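Local structure of cobalamin biosynthesis protein CobN (Mycobacterium tuberculosis, 7C6O) at residues Val251-Gly256 / Asp269-Glu274; Pro315-Arg320 / Asn841-Asp846. The protein is the large, catalytic subunit of cobaltochelatase, the enzyme that inserts cobalt into the corrin ring during cobalamin biosynthesis. All coordinates share one frame; numbering follows the deposited sequence.

Contact 1 of 2, residues Val251-Gly256 / Asp269-Glu274; sequences VLAAGG and DSWNVE
The indole of W271 lies with one face against the G255-G256 backbone, so that on this face the ring meets the main chain of the two glycines. G255 CA stands over the pyrrole part, 3.5 Å from the centroid of the five-membered ring and only 15° off its normal; G256 CA sits over the benzene part, 3.9 Å from the centroid of the six-membered ring. Both are CH-pi contacts. CG is anti to the backbone N of W271 (chi1 -163°), which lays the indole along G255 and G256, and glycine at both positions lets the peptide come this close. At the rim of the indole, near its plane, A253 CB meets W271 CZ2 at 3.9 Å. The indole N-H is turned to the D318 carboxylate, which also binds the backbone N of A254, so one acid holds the ring and the loop that lies on it.

Beside the ring the two backbones are joined by a single direct hydrogen bond, N272 N to G255 O at 3.0 Å, with an N-H...O angle of 160°. G255 CA returns a C-H...O contact to N272 O (3.4 Å), and water 1 bridges A254 O and N272 O, though it cannot serve every acceptor near it at once. V273 CG1 packs on G255 CA at 3.6 Å, next to the ring. N272 OD1 accepts from E274 N at 2.9 Å, closing an Asx turn just ahead of helix 274-277, with V273 at the N-cap position. CH-pi packing of indole on glycine backbone thus closes the connection that leaves the C-terminal end of strand 246-249 and leads to the neighbouring parallel strand 283-289 of the mixed sheet.

Contact 2 of 2, residues Pro315-Arg320 / Asn841-Asp846; sequences PEFDGR and NFYSVD
F317 and Y843 form an offset stack, their centroids 4.0 Å apart and their planes at 22°. The overlap is uneven: Y843 CD1 lies over the centre of the F317 ring, while F317 CG lies toward the rim of the tyrosine. F317 CB also stands over the Y843 face as a CH-pi contact, 4.3 Å from the ring centroid. The tyrosine gets there with CG between its backbone N and carbonyl carbon (chi1 56°), and its CB rests against E316 O at 3.5 Å. The far end of F317 abuts the opposing main chain, where V845 C lies at the ring edge, in its plane.

No direct hydrogen bond crosses between 315-320 and 841-846; waters carry the polar part. E316 OE1 accepts from water 2, which is also hydrogen-bonded to S844 OG, and at 2.8 Å from water 3, which in turn accepts from S844 N. Water 4 bridges E316 O and N841 O, with more acceptors near it than protons to give. Waters 5 and 6 both accept from N841 ND2 and donate to G319 O and R320 O respectively, the first at 2.7 Å from G319 O.

Further out, helix 595-604 supplies R603, in a salt bridge with E316 OE2, and K602, bound to N841 OD1; the Y843 hydroxyl reaches A262 O. Backbone bonds D318 N to P315 O and G319 N to E316 O brace 315-320; the backbone angles of G319 suit glycine. R917 pairs with D846 OD2. The loop between helix 305-313 and strand 321-331 thus meets the one before helix 853-874 through an apolar aromatic stack beside a water-bridged polar strip, and the buried E316 carboxylate, with R603 on one oxygen and two donating waters on the other, would probably be kept ionised.

How the contacts relate
From the N terminus, strand 246-249 leads into 251-256, and contact 1 closes a short loop when 269-274 returns to it ahead of helix 274-277. The chain then runs through strand 283-289 and helix 305-313 to 315-320, where contact 2 opens; it closes more than 500 residues later at 841-846. The two loops follow in series, neither nested nor crossed, and the contact centres are about 10 Å apart. Between them F317 CB packs 3.3 Å from W271 NE1, and R320 hydrogen-bonds V251 O and L252 O. Contact 1 thus folds a loop locally beside the seven-stranded sheet, whereas contact 2 ties that region to the loop before helix 853-874.

Contact 1 of 2, residues Val251-Gly256 / Asp269-Glu274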
loop_
_atom_site.group_PDB
_atom_site.type_symbol
_atom_site.label_atom_id
_atom_site.label_comp_id
_atom_site.label_asym_id
_atom_site.label_seq_id
_atom_site.Cartn_x
_atom_site.Cartn_y
_atom_site.Cartn_z
ATOM N N VAL A 251 -3.586 22.146 0.383
ATOM C CA VAL A 251 -4.672 22.124 1.349
ATOM C C VAL A 251 -5.118 20.680 1.566
ATOM O O VAL A 251 -4.727 19.766 0.840
ATOM C CB VAL A 251 -5.850 23.011 0.903
ATOM C CG1 VAL A 251 -5.386 24.450 0.729
ATOM C CG2 VAL A 251 -6.445 22.479 -0.395
ATOM N N LEU A 252 -5.958 20.483 2.582
ATOM C CA LEU A 252 -6.459 19.161 2.931
ATOM C C LEU A 252 -7.389 18.624 1.843
ATOM O O LEU A 252 -7.810 19.339 0.929
ATOM C CB LEU A 252 -7.192 19.207 4.273
ATOM C CG LEU A 252 -6.407 18.930 5.560
ATOM C CD1 LEU A 252 -4.966 19.396 5.464
ATOM C CD2 LEU A 252 -7.103 19.598 6.736
ATOM N N ALA A 253 -7.720 17.338 1.962
ATOM C CA ALA A 253 -8.579 16.684 0.982
ATOM C C ALA A 253 -9.969 17.312 0.970
ATOM O O ALA A 253 -10.452 17.834 1.978
ATOM C CB ALA A 253 -8.688 15.187 1.277
ATOM N N ALA A 254 -10.622 17.243 -0.191
ATOM C CA ALA A 254 -11.874 17.951 -0.412
ATOM C C ALA A 254 -13.105 17.055 -0.449
ATOM O O ALA A 254 -14.225 17.577 -0.418
ATOM C CB ALA A 254 -11.803 18.741 -1.724
ATOM N N GLY A 255 -12.937 15.732 -0.511
ATOM C CA GLY A 255 -14.083 14.861 -0.727
ATOM C C GLY A 255 -14.998 14.725 0.477
ATOM O O GLY A 255 -16.187 14.422 0.326
ATOM N N GLY A 256 -14.472 14.937 1.675
ATOM C CA GLY A 256 -15.279 14.770 2.868
ATOM C C GLY A 256 -14.449 14.989 4.112
ATOM O O GLY A 256 -13.307 15.449 4.046
ATOM N N ASP A 269 -19.578 6.751 -2.157
ATOM C CA ASP A 269 -20.312 7.809 -2.842
ATOM C C ASP A 269 -20.311 9.096 -2.030
ATOM O O ASP A 269 -20.318 10.191 -2.604
ATOM C CB ASP A 269 -21.748 7.366 -3.128
ATOM C CG ASP A 269 -21.846 6.418 -4.308
ATOM O OD1 ASP A 269 -20.878 6.337 -5.097
ATOM O OD2 ASP A 269 -22.899 5.763 -4.453
ATOM N N SER A 270 -20.289 8.986 -0.700
ATOM C CA SER A 270 -20.307 10.170 0.151
ATOM C C SER A 270 -19.014 10.971 0.063
ATOM O O SER A 270 -18.998 12.141 0.462
ATOM C CB SER A 270 -20.574 9.772 1.604
ATOM O OG SER A 270 -19.493 9.031 2.145
ATOM N N TRP A 271 -17.933 10.376 -0.434
ATOM C CA TRP A 271 -16.691 11.109 -0.674
ATOM C C TRP A 271 -16.790 11.692 -2.078
ATOM O O TRP A 271 -16.623 10.982 -3.072
ATOM C CB TRP A 271 -15.476 10.201 -0.517
ATOM C CG TRP A 271 -14.195 10.960 -0.355
ATOM C CD1 TRP A 271 -13.350 11.363 -1.349
ATOM C CD2 TRP A 271 -13.616 11.414 0.874
ATOM N NE1 TRP A 271 -12.276 12.040 -0.813
ATOM C CE2 TRP A 271 -12.418 12.084 0.550
ATOM C CE3 TRP A 271 -13.995 11.320 2.216
ATOM C CZ2 TRP A 271 -11.596 12.656 1.520
ATOM C CZ3 TRP A 271 -13.177 11.889 3.179
ATOM C CH2 TRP A 271 -11.993 12.549 2.826
ATOM N N ASN A 272 -17.071 12.990 -2.161
ATOM C CA ASN A 272 -17.495 13.623 -3.403
ATOM C C ASN A 272 -16.496 14.700 -3.803
ATOM O O ASN A 272 -16.321 15.689 -3.082
ATOM C CB ASN A 272 -18.898 14.217 -3.248
ATOM C CG ASN A 272 -19.510 14.619 -4.572
ATOM O OD1 ASN A 272 -18.866 15.262 -5.398
ATOM N ND2 ASN A 272 -20.763 14.233 -4.784
ATOM N N VAL A 273 -15.858 14.511 -4.959
ATOM C CA VAL A 273 -14.949 15.506 -5.519
ATOM C C VAL A 273 -15.403 15.860 -6.929
ATOM O O VAL A 273 -14.593 16.284 -7.762
ATOM C CB VAL A 273 -13.492 15.005 -5.529
ATOM C CG1 VAL A 273 -12.977 14.816 -4.109
ATOM C CG2 VAL A 273 -13.373 13.708 -6.327
ATOM N N GLU A 274 -16.701 15.690 -7.203
ATOM C CA GLU A 274 -17.211 15.909 -8.556
ATOM C C GLU A 274 -16.916 17.320 -9.046
ATOM O O GLU A 274 -16.613 17.519 -10.228
ATOM C CB GLU A 274 -18.714 15.629 -8.608
ATOM C CG GLU A 274 -19.077 14.163 -8.472
HETATM O O HOH W 1 -17.067 17.371 -1.121
#

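Contact 2 of 2, residues Pro315-Arg320 / Asn841-Asp846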
loop_
_atom_site.group_PDB
_atom_site.type_symbol
_atom_site.label_atom_id
_atom_site.label_comp_id
_atom_site.label_asym_id
_atom_site.label_seq_id
_atom_site.Cartn_x
_atom_site.Cartn_y
_atom_site.Cartn_z
ATOM N N PRO A 315 -5.672 12.710 1.255
ATOM C CA PRO A 315 -5.698 13.300 -0.097
ATOM C C PRO A 315 -5.744 12.276 -1.224
ATOM O O PRO A 315 -6.229 12.605 -2.313
ATOM C CB PRO A 315 -4.408 14.128 -0.139
ATOM C CG PRO A 315 -4.223 14.556 1.263
ATOM C CD PRO A 315 -4.651 13.367 2.097
ATOM N N GLU A 316 -5.261 11.048 -1.001
ATOM C CA GLU A 316 -5.409 9.999 -2.009
ATOM C C GLU A 316 -6.873 9.665 -2.271
ATOM O O GLU A 316 -7.214 9.210 -3.371
ATOM C CB GLU A 316 -4.654 8.737 -1.580
ATOM C CG GLU A 316 -3.143 8.847 -1.706
ATOM C CD GLU A 316 -2.416 7.638 -1.140
ATOM O OE1 GLU A 316 -3.047 6.836 -0.414
ATOM O OE2 GLU A 316 -1.209 7.496 -1.419
ATOM N N PHE A 317 -7.748 9.865 -1.278
ATOM C CA PHE A 317 -9.173 9.626 -1.490
ATOM C C PHE A 317 -9.734 10.538 -2.573
ATOM O O PHE A 317 -10.730 10.194 -3.219
ATOM C CB PHE A 317 -9.955 9.836 -0.189
ATOM C CG PHE A 317 -9.864 8.694 0.792
ATOM C CD1 PHE A 317 -8.640 8.262 1.280
ATOM C CD2 PHE A 317 -11.017 8.087 1.265
ATOM C CE1 PHE A 317 -8.569 7.227 2.197
ATOM C CE2 PHE A 317 -10.956 7.053 2.182
ATOM C CZ PHE A 317 -9.729 6.621 2.648
ATOM N N ASP A 318 -9.119 11.708 -2.774
ATOM C CA ASP A 318 -9.525 12.647 -3.815
ATOM C C ASP A 318 -8.993 12.289 -5.197
ATOM O O ASP A 318 -9.396 12.928 -6.177
ATOM C CB ASP A 318 -9.039 14.061 -3.488
ATOM C CG ASP A 318 -9.860 14.744 -2.412
ATOM O OD1 ASP A 318 -10.656 14.072 -1.723
ATOM O OD2 ASP A 318 -9.695 15.972 -2.265
ATOM N N GLY A 319 -8.090 11.318 -5.304
ATOM C CA GLY A 319 -7.420 11.073 -6.568
ATOM C C GLY A 319 -6.260 12.000 -6.856
ATOM O O GLY A 319 -5.865 12.144 -8.017
ATOM N N ARG A 320 -5.702 12.637 -5.834
ATOM C CA ARG A 320 -4.572 13.531 -6.027
ATOM C C ARG A 320 -3.286 12.741 -6.246
ATOM O O ARG A 320 -3.116 11.633 -5.729
ATOM C CB ARG A 320 -4.413 14.457 -4.821
ATOM C CG ARG A 320 -5.565 15.428 -4.634
ATOM C CD ARG A 320 -5.391 16.245 -3.364
ATOM N NE ARG A 320 -6.528 17.130 -3.127
ATOM C CZ ARG A 320 -6.654 17.922 -2.066
ATOM N NH1 ARG A 320 -5.710 17.948 -1.134
ATOM N NH2 ARG A 320 -7.728 18.690 -1.936
ATOM N N ASN A 841 -7.668 5.160 -10.048
ATOM C CA ASN A 841 -6.440 5.389 -9.284
ATOM C C ASN A 841 -6.777 5.218 -7.807
ATOM O O ASN A 841 -7.146 6.172 -7.122
ATOM C CB ASN A 841 -5.884 6.775 -9.590
ATOM C CG ASN A 841 -4.601 7.071 -8.842
ATOM O OD1 ASN A 841 -3.945 6.164 -8.329
ATOM N ND2 ASN A 841 -4.234 8.347 -8.779
ATOM N N PHE A 842 -6.639 3.993 -7.299
ATOM C CA PHE A 842 -7.321 3.676 -6.052
ATOM C C PHE A 842 -6.661 4.344 -4.845
ATOM O O PHE A 842 -5.487 4.723 -4.861
ATOM C CB PHE A 842 -7.445 2.152 -5.838
ATOM C CG PHE A 842 -6.132 1.381 -5.741
ATOM C CD1 PHE A 842 -5.183 1.662 -4.767
ATOM C CD2 PHE A 842 -5.912 0.293 -6.573
ATOM C CE1 PHE A 842 -4.013 0.918 -4.673
ATOM C CE2 PHE A 842 -4.749 -0.460 -6.481
ATOM C CZ PHE A 842 -3.800 -0.148 -5.534
ATOM N N TYR A 843 -7.463 4.514 -3.796
ATOM C CA TYR A 843 -6.993 4.846 -2.461
ATOM C C TYR A 843 -7.197 3.632 -1.561
ATOM O O TYR A 843 -7.711 2.595 -1.988
ATOM C CB TYR A 843 -7.711 6.086 -1.920
ATOM C CG TYR A 843 -9.223 5.996 -1.881
ATOM C CD1 TYR A 843 -9.880 5.438 -0.789
ATOM C CD2 TYR A 843 -9.997 6.495 -2.923
ATOM C CE1 TYR A 843 -11.262 5.365 -0.743
ATOM C CE2 TYR A 843 -11.381 6.429 -2.883
ATOM C CZ TYR A 843 -12.007 5.866 -1.789
ATOM O OH TYR A 843 -13.384 5.799 -1.745
ATOM N N SER A 844 -6.786 3.754 -0.296
ATOM C CA SER A 844 -6.839 2.616 0.607
ATOM C C SER A 844 -7.688 2.985 1.814
ATOM O O SER A 844 -8.924 3.001 1.720
ATOM C CB SER A 844 -5.427 2.151 0.981
ATOM O OG SER A 844 -4.646 3.215 1.494
ATOM N N VAL A 845 -7.077 3.273 2.964
ATOM C CA VAL A 845 -7.801 3.392 4.221
ATOM C C VAL A 845 -7.322 4.618 4.984
ATOM O O VAL A 845 -6.250 5.168 4.723
ATOM C CB VAL A 845 -7.632 2.130 5.100
ATOM C CG1 VAL A 845 -8.189 0.905 4.390
ATOM C CG2 VAL A 845 -6.167 1.925 5.469
ATOM N N ASP A 846 -8.145 5.046 5.929
ATOM C CA ASP A 846 -7.724 6.011 6.935
ATOM C C ASP A 846 -6.758 5.298 7.868
ATOM O O ASP A 846 -7.185 4.406 8.613
ATOM C CB ASP A 846 -8.938 6.554 7.698
ATOM C CG ASP A 846 -8.561 7.534 8.804
ATOM O OD1 ASP A 846 -7.365 7.847 8.976
ATOM O OD2 ASP A 846 -9.481 7.996 9.511
HETATM O O HOH W 2 -3.689 4.277 -0.753
HETATM O O HOH W 3 -5.439 6.320 0.877
HETATM O O HOH W 4 -5.952 8.125 -5.392
HETATM O O HOH W 5 -6.063 10.392 -10.061
HETATM O O HOH W 6 -2.176 9.176 -6.504
#